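Local coordinates for protein glutathione transferase gst1-6 (Anopheles dirus, PDB 1V2A) that probably catalyses the conjugation of glutathione to electrophilic compounds, with release of a halide ion and a proton, and is a homodimer that binds glutathione sulfonic acid, at residues 5-10 with 199-204; 31-36 with 49-54; 11-16 with 192-197. All blocks are in the same frame, centred on the assembly; numbering follows the deposited sequence.

Contact 1 of 3, residues 5-10 with 199-204; sequences YSLISP and ADDTLA. With GTS (glutathione sulfonic acid), chain F.
L7 and I8 form the middle of a type I beta turn from S6 to S9, and they face D201 and T202 on one side of helix 191-206. The approach is closest at I8, whose CA lies 5.7 Å from CA of T202, against 6.7 Å between CA of L7 and CA of D201. The turn is closed by the backbone bond from S9 N to S6 O (2.8 Å). No hydrogen bond crosses the interface; it is made by side chains of the turn packing on side-chain and backbone atoms of the helix.

I8 supplies the main apolar arm. Its CG1 sits beside the backbone N, opposite the carbonyl carbon (chi1 -67°), and from there the chain bends so that CD1 ends 3.6 Å from CB of D201. The same branch runs slantwise past T202, with CG1 of I8 3.7 Å from CG2 of that threonine. While T202 turns this methyl to the turn, its OG1 donates within its own helix to A199 O (2.7 Å), arriving on the same face of that carbonyl as L203 N. L7 touches a different kind of surface, its CD1 lying 3.5 Å from carboxylate atom OD2 of D201. The other oxygen, OD1, takes a hydrogen bond from Q197 one helical turn earlier, while K30 makes only a long, weak ion pair with OD2.

At the far end of the turn, S9 OG donates to O1S of glutathione sulfonic acid (2.5 Å), so the loop has one end in the ligand pocket and its middle on the helix. Around it, Y5 at the end of strand 2-5 packs against L28 and K30 of neighbouring strand 27-30, and I8 also touches W166 and, further along helix 191-206, Y205.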
loop_
_atom_site.group_PDB
_atom_site.type_symbol
_atom_site.label_atom_id
_atom_site.label_comp_id
_atom_site.label_asym_id
_atom_site.label_seq_id
_atom_site.Cartn_x
_atom_site.Cartn_y
_atom_site.Cartn_z
ATOM N N TYR B 5 -11.442 -13.748 8.818
ATOM C CA TYR B 5 -10.562 -12.923 9.625
ATOM C C TYR B 5 -10.162 -13.578 10.948
ATOM O O TYR B 5 -10.451 -14.748 11.217
ATOM C CB TYR B 5 -11.297 -11.633 9.973
ATOM C CG TYR B 5 -12.268 -11.866 11.095
ATOM C CD1 TYR B 5 -12.149 -11.176 12.293
ATOM C CD2 TYR B 5 -13.222 -12.883 11.012
ATOM C CE1 TYR B 5 -12.944 -11.498 13.389
ATOM C CE2 TYR B 5 -14.023 -13.214 12.100
ATOM C CZ TYR B 5 -13.872 -12.521 13.289
ATOM O OH TYR B 5 -14.605 -12.884 14.398
ATOM N N SER B 6 -9.515 -12.762 11.775
ATOM C CA SER B 6 -9.078 -13.125 13.112
ATOM C C SER B 6 -8.701 -11.827 13.809
ATOM O O SER B 6 -7.831 -11.105 13.338
ATOM C CB SER B 6 -7.865 -14.041 13.067
ATOM O OG SER B 6 -7.427 -14.309 14.388
ATOM N N LEU B 7 -9.359 -11.534 14.924
ATOM C CA LEU B 7 -9.097 -10.318 15.691
ATOM C C LEU B 7 -7.656 -10.162 16.153
ATOM O O LEU B 7 -7.270 -9.090 16.612
ATOM C CB LEU B 7 -10.006 -10.255 16.922
ATOM C CG LEU B 7 -11.451 -9.828 16.673
ATOM C CD1 LEU B 7 -12.218 -9.818 17.984
ATOM C CD2 LEU B 7 -11.454 -8.442 16.033
ATOM N N ILE B 8 -6.868 -11.226 16.060
ATOM C CA ILE B 8 -5.478 -11.148 16.474
ATOM C C ILE B 8 -4.694 -10.457 15.366
ATOM O O ILE B 8 -3.643 -9.853 15.606
ATOM C CB ILE B 8 -4.877 -12.549 16.731
ATOM C CG1 ILE B 8 -5.543 -13.198 17.946
ATOM C CG2 ILE B 8 -3.391 -12.426 17.024
ATOM C CD1 ILE B 8 -7.035 -13.463 17.798
ATOM N N SER B 9 -5.227 -10.552 14.149
ATOM C CA SER B 9 -4.628 -9.940 12.972
ATOM C C SER B 9 -4.975 -8.448 12.945
ATOM O O SER B 9 -6.148 -8.079 12.860
ATOM C CB SER B 9 -5.160 -10.630 11.707
ATOM O OG SER B 9 -4.833 -9.906 10.532
ATOM N N PRO B 10 -3.959 -7.572 13.046
ATOM C CA PRO B 10 -4.181 -6.124 13.028
ATOM C C PRO B 10 -4.855 -5.650 11.726
ATOM O O PRO B 10 -5.736 -4.798 11.750
ATOM C CB PRO B 10 -2.771 -5.558 13.220
ATOM C CG PRO B 10 -2.107 -6.608 14.070
ATOM C CD PRO B 10 -2.555 -7.879 13.377
ATOM N N ALA B 199 -8.591 -9.091 23.234
ATOM C CA ALA B 199 -7.901 -9.746 24.342
ATOM C C ALA B 199 -8.357 -11.190 24.513
ATOM O O ALA B 199 -7.539 -12.107 24.578
ATOM C CB ALA B 199 -8.137 -8.973 25.638
ATOM N N ASP B 200 -9.666 -11.391 24.584
ATOM C CA ASP B 200 -10.214 -12.731 24.756
ATOM C C ASP B 200 -9.777 -13.664 23.649
ATOM O O ASP B 200 -9.317 -14.777 23.909
ATOM C CB ASP B 200 -11.738 -12.676 24.820
ATOM C CG ASP B 200 -12.238 -11.983 26.074
ATOM O OD1 ASP B 200 -11.402 -11.559 26.905
ATOM O OD2 ASP B 200 -13.467 -11.862 26.231
ATOM N N ASP B 201 -9.918 -13.214 22.409
ATOM C CA ASP B 201 -9.515 -14.019 21.267
ATOM C C ASP B 201 -8.030 -14.345 21.271
ATOM O O ASP B 201 -7.635 -15.483 21.012
ATOM C CB ASP B 201 -9.867 -13.297 19.972
ATOM C CG ASP B 201 -11.333 -13.363 19.665
ATOM O OD1 ASP B 201 -12.117 -13.567 20.611
ATOM O OD2 ASP B 201 -11.697 -13.209 18.479
ATOM N N THR B 202 -7.198 -13.351 21.557
ATOM C CA THR B 202 -5.761 -13.594 21.570
ATOM C C THR B 202 -5.428 -14.644 22.618
ATOM O O THR B 202 -4.518 -15.449 22.434
ATOM C CB THR B 202 -4.974 -12.338 21.902
ATOM O OG1 THR B 202 -5.192 -11.998 23.274
ATOM C CG2 THR B 202 -5.417 -11.188 21.018
ATOM N N LEU B 203 -6.163 -14.631 23.722
ATOM C CA LEU B 203 -5.925 -15.606 24.775
ATOM C C LEU B 203 -6.433 -16.965 24.293
ATOM O O LEU B 203 -5.773 -17.985 24.469
ATOM C CB LEU B 203 -6.653 -15.193 26.057
ATOM C CG LEU B 203 -5.855 -15.282 27.361
ATOM C CD1 LEU B 203 -6.758 -14.941 28.525
ATOM C CD2 LEU B 203 -5.275 -16.676 27.527
ATOM N N ALA B 204 -7.606 -16.973 23.674
ATOM C CA ALA B 204 -8.186 -18.206 23.166
ATOM C C ALA B 204 -7.327 -18.771 22.039
ATOM O O ALA B 204 -7.347 -19.975 21.775
ATOM C CB ALA B 204 -9.600 -17.955 22.673
HETATM N N1 GTS F . -1.903 -6.296 3.263
HETATM C CA1 GTS F . -2.783 -7.311 3.769
HETATM C C1 GTS F . -4.012 -6.575 4.240
HETATM O O11 GTS F . -5.076 -7.159 4.154
HETATM O O12 GTS F . -3.912 -5.416 4.670
HETATM C CB1 GTS F . -2.061 -8.042 4.878
HETATM C CG1 GTS F . -2.879 -9.177 5.523
HETATM C CD1 GTS F . -1.993 -10.329 5.970
HETATM O OE1 GTS F . -0.763 -10.322 5.801
HETATM N N2 GTS F . -2.663 -11.317 6.560
HETATM C CA2 GTS F . -1.965 -12.504 7.069
HETATM C C2 GTS F . -2.357 -13.699 6.267
HETATM O O2 GTS F . -3.533 -13.868 5.922
HETATM C CB2 GTS F . -2.293 -12.863 8.515
HETATM S SG2 GTS F . -1.886 -11.665 9.827
HETATM O O1S GTS F . -2.541 -10.408 9.660
HETATM O O2S GTS F . -2.310 -12.262 11.042
HETATM O O3S GTS F . -0.471 -11.428 9.869
HETATM N N3 GTS F . -1.357 -14.524 5.988
HETATM C CA3 GTS F . -1.587 -15.722 5.233
HETATM C C3 GTS F . -0.620 -15.854 4.114
HETATM O O31 GTS F . -0.733 -16.861 3.430
HETATM O O32 GTS F . 0.229 -14.962 3.957
#

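Contact 2 of 3, residues 31-36 with 49-54. With GTS (glutathione sulfonic acid), chain F.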
loop_
_atom_site.group_PDB
_atom_site.type_symbol
_atom_site.label_atom_id
_atom_site.label_comp_id
_atom_site.label_asym_id
_atom_site.label_seq_id
_atom_site.Cartn_x
_atom_site.Cartn_y
_atom_site.Cartn_z
ATOM N N THR B 31 -10.858 -17.392 10.828
ATOM C CA THR B 31 -10.003 -18.139 9.929
ATOM C C THR B 31 -8.577 -18.264 10.437
ATOM O O THR B 31 -7.967 -17.280 10.849
ATOM C CB THR B 31 -9.947 -17.445 8.557
ATOM O OG1 THR B 31 -11.280 -17.238 8.070
ATOM C CG2 THR B 31 -9.150 -18.279 7.566
ATOM N N ASN B 32 -8.050 -19.482 10.403
ATOM C CA ASN B 32 -6.677 -19.729 10.809
ATOM C C ASN B 32 -5.949 -19.936 9.492
ATOM O O ASN B 32 -5.887 -21.052 8.982
ATOM C CB ASN B 32 -6.577 -20.994 11.667
ATOM C CG ASN B 32 -5.142 -21.381 11.962
ATOM O OD1 ASN B 32 -4.340 -21.558 11.053
ATOM N ND2 ASN B 32 -4.811 -21.515 13.241
ATOM N N VAL B 33 -5.414 -18.851 8.939
ATOM C CA VAL B 33 -4.713 -18.904 7.660
ATOM C C VAL B 33 -3.504 -19.818 7.650
ATOM O O VAL B 33 -2.875 -20.010 6.612
ATOM C CB VAL B 33 -4.271 -17.496 7.197
ATOM C CG1 VAL B 33 -5.478 -16.695 6.775
ATOM C CG2 VAL B 33 -3.525 -16.782 8.317
ATOM N N HIS B 34 -3.172 -20.383 8.803
ATOM C CA HIS B 34 -2.040 -21.295 8.873
ATOM C C HIS B 34 -2.521 -22.724 8.629
ATOM O O HIS B 34 -1.772 -23.560 8.127
ATOM C CB HIS B 34 -1.348 -21.187 10.231
ATOM C CG HIS B 34 -0.797 -19.826 10.517
ATOM N ND1 HIS B 34 -1.594 -18.706 10.611
ATOM C CD2 HIS B 34 0.472 -19.403 10.729
ATOM C CE1 HIS B 34 -0.842 -17.652 10.870
ATOM N NE2 HIS B 34 0.415 -18.047 10.947
ATOM N N ASP B 35 -3.772 -23.000 8.978
ATOM C CA ASP B 35 -4.326 -24.329 8.771
ATOM C C ASP B 35 -4.397 -24.603 7.277
ATOM O O ASP B 35 -5.026 -23.852 6.535
ATOM C CB ASP B 35 -5.724 -24.434 9.375
ATOM C CG ASP B 35 -6.420 -25.731 8.999
ATOM O OD1 ASP B 35 -7.286 -25.709 8.098
ATOM O OD2 ASP B 35 -6.086 -26.777 9.592
ATOM N N PRO B 36 -3.751 -25.686 6.818
ATOM C CA PRO B 36 -3.742 -26.052 5.398
ATOM C C PRO B 36 -5.141 -26.227 4.815
ATOM O O PRO B 36 -5.420 -25.783 3.705
ATOM C CB PRO B 36 -2.943 -27.356 5.383
ATOM C CG PRO B 36 -2.013 -27.194 6.545
ATOM C CD PRO B 36 -2.930 -26.623 7.602
ATOM N N HIS B 49 -4.824 -15.995 -0.579
ATOM C CA HIS B 49 -5.214 -16.596 0.689
ATOM C C HIS B 49 -4.649 -15.865 1.900
ATOM O O HIS B 49 -3.841 -16.402 2.653
ATOM C CB HIS B 49 -4.838 -18.091 0.726
ATOM C CG HIS B 49 -3.377 -18.369 0.537
ATOM N ND1 HIS B 49 -2.422 -18.019 1.468
ATOM C CD2 HIS B 49 -2.712 -18.981 -0.471
ATOM C CE1 HIS B 49 -1.233 -18.405 1.043
ATOM N NE2 HIS B 49 -1.381 -18.990 -0.132
ATOM N N THR B 50 -5.087 -14.624 2.071
ATOM C CA THR B 50 -4.666 -13.810 3.195
ATOM C C THR B 50 -5.917 -13.203 3.794
ATOM O O THR B 50 -6.898 -12.996 3.091
ATOM C CB THR B 50 -3.767 -12.651 2.761
ATOM O OG1 THR B 50 -4.552 -11.685 2.048
ATOM C CG2 THR B 50 -2.647 -13.152 1.867
ATOM N N ILE B 51 -5.898 -12.948 5.097
ATOM C CA ILE B 51 -7.034 -12.323 5.751
ATOM C C ILE B 51 -6.565 -10.921 6.105
ATOM O O ILE B 51 -5.383 -10.704 6.383
ATOM C CB ILE B 51 -7.467 -13.086 7.026
ATOM C CG1 ILE B 51 -6.262 -13.339 7.932
ATOM C CG2 ILE B 51 -8.118 -14.392 6.643
ATOM C CD1 ILE B 51 -6.585 -14.184 9.167
ATOM N N PRO B 52 -7.477 -9.946 6.109
ATOM C CA PRO B 52 -8.903 -10.069 5.820
ATOM C C PRO B 52 -9.269 -10.318 4.363
ATOM O O PRO B 52 -8.576 -9.881 3.453
ATOM C CB PRO B 52 -9.454 -8.745 6.323
ATOM C CG PRO B 52 -8.349 -7.803 5.984
ATOM C CD PRO B 52 -7.123 -8.548 6.417
ATOM N N THR B 53 -10.378 -11.024 4.169
ATOM C CA THR B 53 -10.920 -11.331 2.848
ATOM C C THR B 53 -12.427 -11.181 2.967
ATOM O O THR B 53 -13.055 -11.883 3.756
ATOM C CB THR B 53 -10.625 -12.774 2.410
ATOM O OG1 THR B 53 -9.230 -12.915 2.135
ATOM C CG2 THR B 53 -11.399 -13.114 1.149
ATOM N N LEU B 54 -12.998 -10.266 2.190
ATOM C CA LEU B 54 -14.435 -10.013 2.209
ATOM C C LEU B 54 -15.102 -10.677 1.002
ATOM O O LEU B 54 -14.445 -10.926 -0.004
ATOM C CB LEU B 54 -14.688 -8.502 2.169
ATOM C CG LEU B 54 -16.132 -7.983 2.153
ATOM C CD1 LEU B 54 -16.797 -8.298 3.480
ATOM C CD2 LEU B 54 -16.147 -6.474 1.905
HETATM N N1 GTS F . -1.903 -6.296 3.263
HETATM C CA1 GTS F . -2.783 -7.311 3.769
HETATM C C1 GTS F . -4.012 -6.575 4.240
HETATM O O11 GTS F . -5.076 -7.159 4.154
HETATM O O12 GTS F . -3.912 -5.416 4.670
HETATM C CB1 GTS F . -2.061 -8.042 4.878
HETATM C CG1 GTS F . -2.879 -9.177 5.523
HETATM C CD1 GTS F . -1.993 -10.329 5.970
HETATM O OE1 GTS F . -0.763 -10.322 5.801
HETATM N N2 GTS F . -2.663 -11.317 6.560
HETATM C CA2 GTS F . -1.965 -12.504 7.069
HETATM C C2 GTS F . -2.357 -13.699 6.267
HETATM O O2 GTS F . -3.533 -13.868 5.922
HETATM C CB2 GTS F . -2.293 -12.863 8.515
HETATM S SG2 GTS F . -1.886 -11.665 9.827
HETATM O O1S GTS F . -2.541 -10.408 9.660
HETATM O O2S GTS F . -2.310 -12.262 11.042
HETATM O O3S GTS F . -0.471 -11.428 9.869
HETATM N N3 GTS F . -1.357 -14.524 5.988
HETATM C CA3 GTS F . -1.587 -15.722 5.233
HETATM C C3 GTS F . -0.620 -15.854 4.114
HETATM O O31 GTS F . -0.733 -16.861 3.430
HETATM O O32 GTS F . 0.229 -14.962 3.957
#
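V33 and H49 flank the glycyl end of glutathione sulfonic acid, the imidazole of H49 turning its edge to the ligand. Carboxylate atom O31 lies in the ring plane, although CE1 of H49 comes too close to O31 in the model, so the exact placing is doubtful. The segment 49-54 carries the cis-proline loop of the thioredoxin-like fold: the peptide bond between I51 and P52 is cis, and I51 offers both its backbone groups to the ligand. I51 N donates to ligand O2 (2.7 Å, N-H...acceptor angle 156°), and ligand N2 donates to I51 O (2.8 Å, 160°). This near-straight pair grips the cysteinyl unit like a neighbouring strand.

Across the contact, V33 and I51 meet tip to tip, with CG1 of V33 3.5 Å from CG2 of I51. The isoleucine has CG1 between its backbone N and carbonyl carbon (chi1 50°), which sets CG1 and CD1 as well as CG2 around that one valine methyl. T31 adds its CB, 4.0 Å from CG2 of I51, the two side chains running antiparallel alongside one another.

Further bonds brace each segment. N32 OD1 accepts from D35 N in an Asx motif, and D35 caps helix 36-45 by accepting from E38 N. In the other segment, T53 OG1 donates to T50 O over 2.5 Å, nearly along the C=O axis.

Contact 3 of 3, residues 11-16 with 192-197; sequences PCQSAI and EEFSKQ. With GTS (glutathione sulfonic acid), chain F.
F194 reaches from helix 191-206 to Q13 and I16 of segment 11-16, and its ring makes the whole close part of the contact. The backbones stay well apart, CA of I16 lying 9.1 Å from CA of F194, so the gap is bridged by side chains. With CG opposite its own backbone N (chi1 171°), the ring is carried across the gap to Q13 and I16. Its leading atom CZ comes 3.6 Å from CB of Q13, which sits near the ring plane at the edge; the glutamine amide is turned almost upright to the ring, 81° between planes. CE1 of F194 lies 3.6 Å from CG2 of I16, the two side chains slanting across one another. Q13 is extended beyond CG and uses its amide NE2 to donate to L7 O, which ties the loop ahead of the helix to this packing. All three touching residues are buried.

The outer side of helix 191-206 is different. E192 and K196 are exposed and pair with each other rather than with residues 11-16: NZ of K196 lies 2.9 Å from OE2 of E192 in a salt bridge that uses the anti lone pair. NZ also donates to E192 O (2.8 Å), from the face of that carbonyl opposite the one used by K196 N in the helix.

Toward the ligand, CD of P11 lies 3.5 Å from O1S of glutathione sulfonic acid. Joining the first helix of the thioredoxin-like domain, just past a loop at the glutathione site, to a helix of the all-helical part is characteristic of the domain interface of cytosolic glutathione transferases.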
loop_
_atom_site.group_PDB
_atom_site.type_symbol
_atom_site.label_atom_id
_atom_site.label_comp_id
_atom_site.label_asym_id
_atom_site.label_seq_id
_atom_site.Cartn_x
_atom_site.Cartn_y
_atom_site.Cartn_z
ATOM N N PRO B 11 -4.437 -6.186 10.571
ATOM C CA PRO B 11 -5.082 -5.749 9.329
ATOM C C PRO B 11 -6.600 -5.992 9.360
ATOM O O PRO B 11 -7.373 -5.138 8.937
ATOM C CB PRO B 11 -4.382 -6.597 8.264
ATOM C CG PRO B 11 -3.011 -6.767 8.835
ATOM C CD PRO B 11 -3.287 -7.060 10.286
ATOM N N CYS B 12 -7.018 -7.150 9.867
ATOM C CA CYS B 12 -8.443 -7.496 9.948
ATOM C C CYS B 12 -9.314 -6.594 10.827
ATOM O O CYS B 12 -10.523 -6.556 10.655
ATOM C CB CYS B 12 -8.621 -8.928 10.454
ATOM S SG CYS B 12 -7.961 -10.213 9.412
ATOM N N GLN B 13 -8.720 -5.868 11.765
ATOM C CA GLN B 13 -9.524 -5.037 12.660
ATOM C C GLN B 13 -10.096 -3.784 12.020
ATOM O O GLN B 13 -11.035 -3.188 12.555
ATOM C CB GLN B 13 -8.711 -4.646 13.905
ATOM C CG GLN B 13 -7.879 -5.782 14.473
ATOM C CD GLN B 13 -7.095 -5.379 15.706
ATOM O OE1 GLN B 13 -6.741 -4.214 15.877
ATOM N NE2 GLN B 13 -6.806 -6.351 16.570
ATOM N N SER B 14 -9.536 -3.376 10.884
ATOM C CA SER B 14 -10.007 -2.178 10.193
ATOM C C SER B 14 -11.459 -2.319 9.737
ATOM O O SER B 14 -12.296 -1.474 10.050
ATOM C CB SER B 14 -9.117 -1.880 8.979
ATOM O OG SER B 14 -7.773 -1.678 9.374
ATOM N N ALA B 15 -11.744 -3.384 8.992
ATOM C CA ALA B 15 -13.088 -3.641 8.477
ATOM C C ALA B 15 -14.101 -3.875 9.605
ATOM O O ALA B 15 -15.284 -3.553 9.469
ATOM C CB ALA B 15 -13.061 -4.839 7.533
ATOM N N ILE B 16 -13.633 -4.440 10.713
ATOM C CA ILE B 16 -14.484 -4.687 11.870
ATOM C C ILE B 16 -14.931 -3.339 12.451
ATOM O O ILE B 16 -16.120 -3.084 12.623
ATOM C CB ILE B 16 -13.721 -5.470 12.970
ATOM C CG1 ILE B 16 -13.388 -6.880 12.479
ATOM C CG2 ILE B 16 -14.544 -5.516 14.247
ATOM C CD1 ILE B 16 -14.596 -7.712 12.080
ATOM N N GLU B 192 -13.880 -0.225 24.032
ATOM C CA GLU B 192 -13.427 -1.042 25.153
ATOM C C GLU B 192 -13.887 -2.487 24.982
ATOM O O GLU B 192 -13.156 -3.425 25.303
ATOM C CB GLU B 192 -13.976 -0.476 26.465
ATOM C CG GLU B 192 -13.167 -0.845 27.702
ATOM C CD GLU B 192 -11.780 -0.213 27.708
ATOM O OE1 GLU B 192 -11.690 1.028 27.591
ATOM O OE2 GLU B 192 -10.779 -0.954 27.833
ATOM N N GLU B 193 -15.097 -2.664 24.467
ATOM C CA GLU B 193 -15.633 -3.999 24.257
ATOM C C GLU B 193 -14.885 -4.703 23.136
ATOM O O GLU B 193 -14.636 -5.903 23.212
ATOM C CB GLU B 193 -17.122 -3.936 23.922
ATOM C CG GLU B 193 -17.748 -5.307 23.754
ATOM C CD GLU B 193 -17.488 -6.210 24.950
ATOM O OE1 GLU B 193 -17.988 -5.891 26.054
ATOM O OE2 GLU B 193 -16.775 -7.229 24.786
ATOM N N PHE B 194 -14.538 -3.951 22.092
ATOM C CA PHE B 194 -13.792 -4.495 20.958
ATOM C C PHE B 194 -12.431 -4.921 21.481
ATOM O O PHE B 194 -12.007 -6.065 21.311
ATOM C CB PHE B 194 -13.612 -3.427 19.868
ATOM C CG PHE B 194 -12.664 -3.835 18.768
ATOM C CD1 PHE B 194 -12.994 -4.859 17.889
ATOM C CD2 PHE B 194 -11.432 -3.210 18.630
ATOM C CE1 PHE B 194 -12.105 -5.260 16.886
ATOM C CE2 PHE B 194 -10.539 -3.601 17.638
ATOM C CZ PHE B 194 -10.879 -4.629 16.765
ATOM N N SER B 195 -11.760 -3.982 22.135
ATOM C CA SER B 195 -10.445 -4.223 22.701
ATOM C C SER B 195 -10.451 -5.455 23.610
ATOM O O SER B 195 -9.498 -6.246 23.609
ATOM C CB SER B 195 -9.999 -2.995 23.484
ATOM O OG SER B 195 -8.685 -3.171 23.973
ATOM N N LYS B 196 -11.519 -5.616 24.391
ATOM C CA LYS B 196 -11.629 -6.763 25.284
ATOM C C LYS B 196 -11.927 -8.019 24.475
ATOM O O LYS B 196 -11.552 -9.132 24.864
ATOM C CB LYS B 196 -12.721 -6.528 26.327
ATOM C CG LYS B 196 -12.175 -6.462 27.747
ATOM C CD LYS B 196 -13.092 -5.706 28.710
ATOM C CE LYS B 196 -13.334 -4.274 28.236
ATOM N NZ LYS B 196 -12.062 -3.594 27.830
ATOM N N GLN B 197 -12.589 -7.846 23.337
ATOM C CA GLN B 197 -12.896 -8.993 22.502
ATOM C C GLN B 197 -11.598 -9.459 21.862
ATOM O O GLN B 197 -11.398 -10.658 21.632
ATOM C CB GLN B 197 -13.908 -8.626 21.421
ATOM C CG GLN B 197 -14.444 -9.848 20.704
ATOM C CD GLN B 197 -15.048 -10.846 21.674
ATOM O OE1 GLN B 197 -15.928 -10.502 22.455
ATOM N NE2 GLN B 197 -14.577 -12.089 21.628
HETATM N N1 GTS F . -1.903 -6.296 3.263
HETATM C CA1 GTS F . -2.783 -7.311 3.769
HETATM C C1 GTS F . -4.012 -6.575 4.240
HETATM O O11 GTS F . -5.076 -7.159 4.154
HETATM O O12 GTS F . -3.912 -5.416 4.670
HETATM C CB1 GTS F . -2.061 -8.042 4.878
HETATM C CG1 GTS F . -2.879 -9.177 5.523
HETATM C CD1 GTS F . -1.993 -10.329 5.970
HETATM O OE1 GTS F . -0.763 -10.322 5.801
HETATM N N2 GTS F . -2.663 -11.317 6.560
HETATM C CA2 GTS F . -1.965 -12.504 7.069
HETATM C C2 GTS F . -2.357 -13.699 6.267
HETATM O O2 GTS F . -3.533 -13.868 5.922
HETATM C CB2 GTS F . -2.293 -12.863 8.515
HETATM S SG2 GTS F . -1.886 -11.665 9.827
HETATM O O1S GTS F . -2.541 -10.408 9.660
HETATM O O2S GTS F . -2.310 -12.262 11.042
HETATM O O3S GTS F . -0.471 -11.428 9.869
HETATM N N3 GTS F . -1.357 -14.524 5.988
HETATM C CA3 GTS F . -1.587 -15.722 5.233
HETATM C C3 GTS F . -0.620 -15.854 4.114
HETATM O O31 GTS F . -0.733 -16.861 3.430
HETATM O O32 GTS F . 0.229 -14.962 3.957
#

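Along the chain, segments 5-10 and 11-16 follow directly on one another, 31-36 and 49-54 come next, and 192-197 and 199-204 return late on one helix. Contacts 1 and 3, with centres about 9 Å apart, therefore share helix 191-206 and fix the loop after strand 2-5 and segment 11-16 to the helical part. Contact 2 stays within the thioredoxin-like domain, its centre about 13 Å from contact 1 and 17 Å from contact 3. It joins contact 1 through the backbone pair Y5 O and T31 N (2.7 Å). All three reach glutathione sulfonic acid, so the ligand pocket lies where sheet-side loops and the domain interface converge.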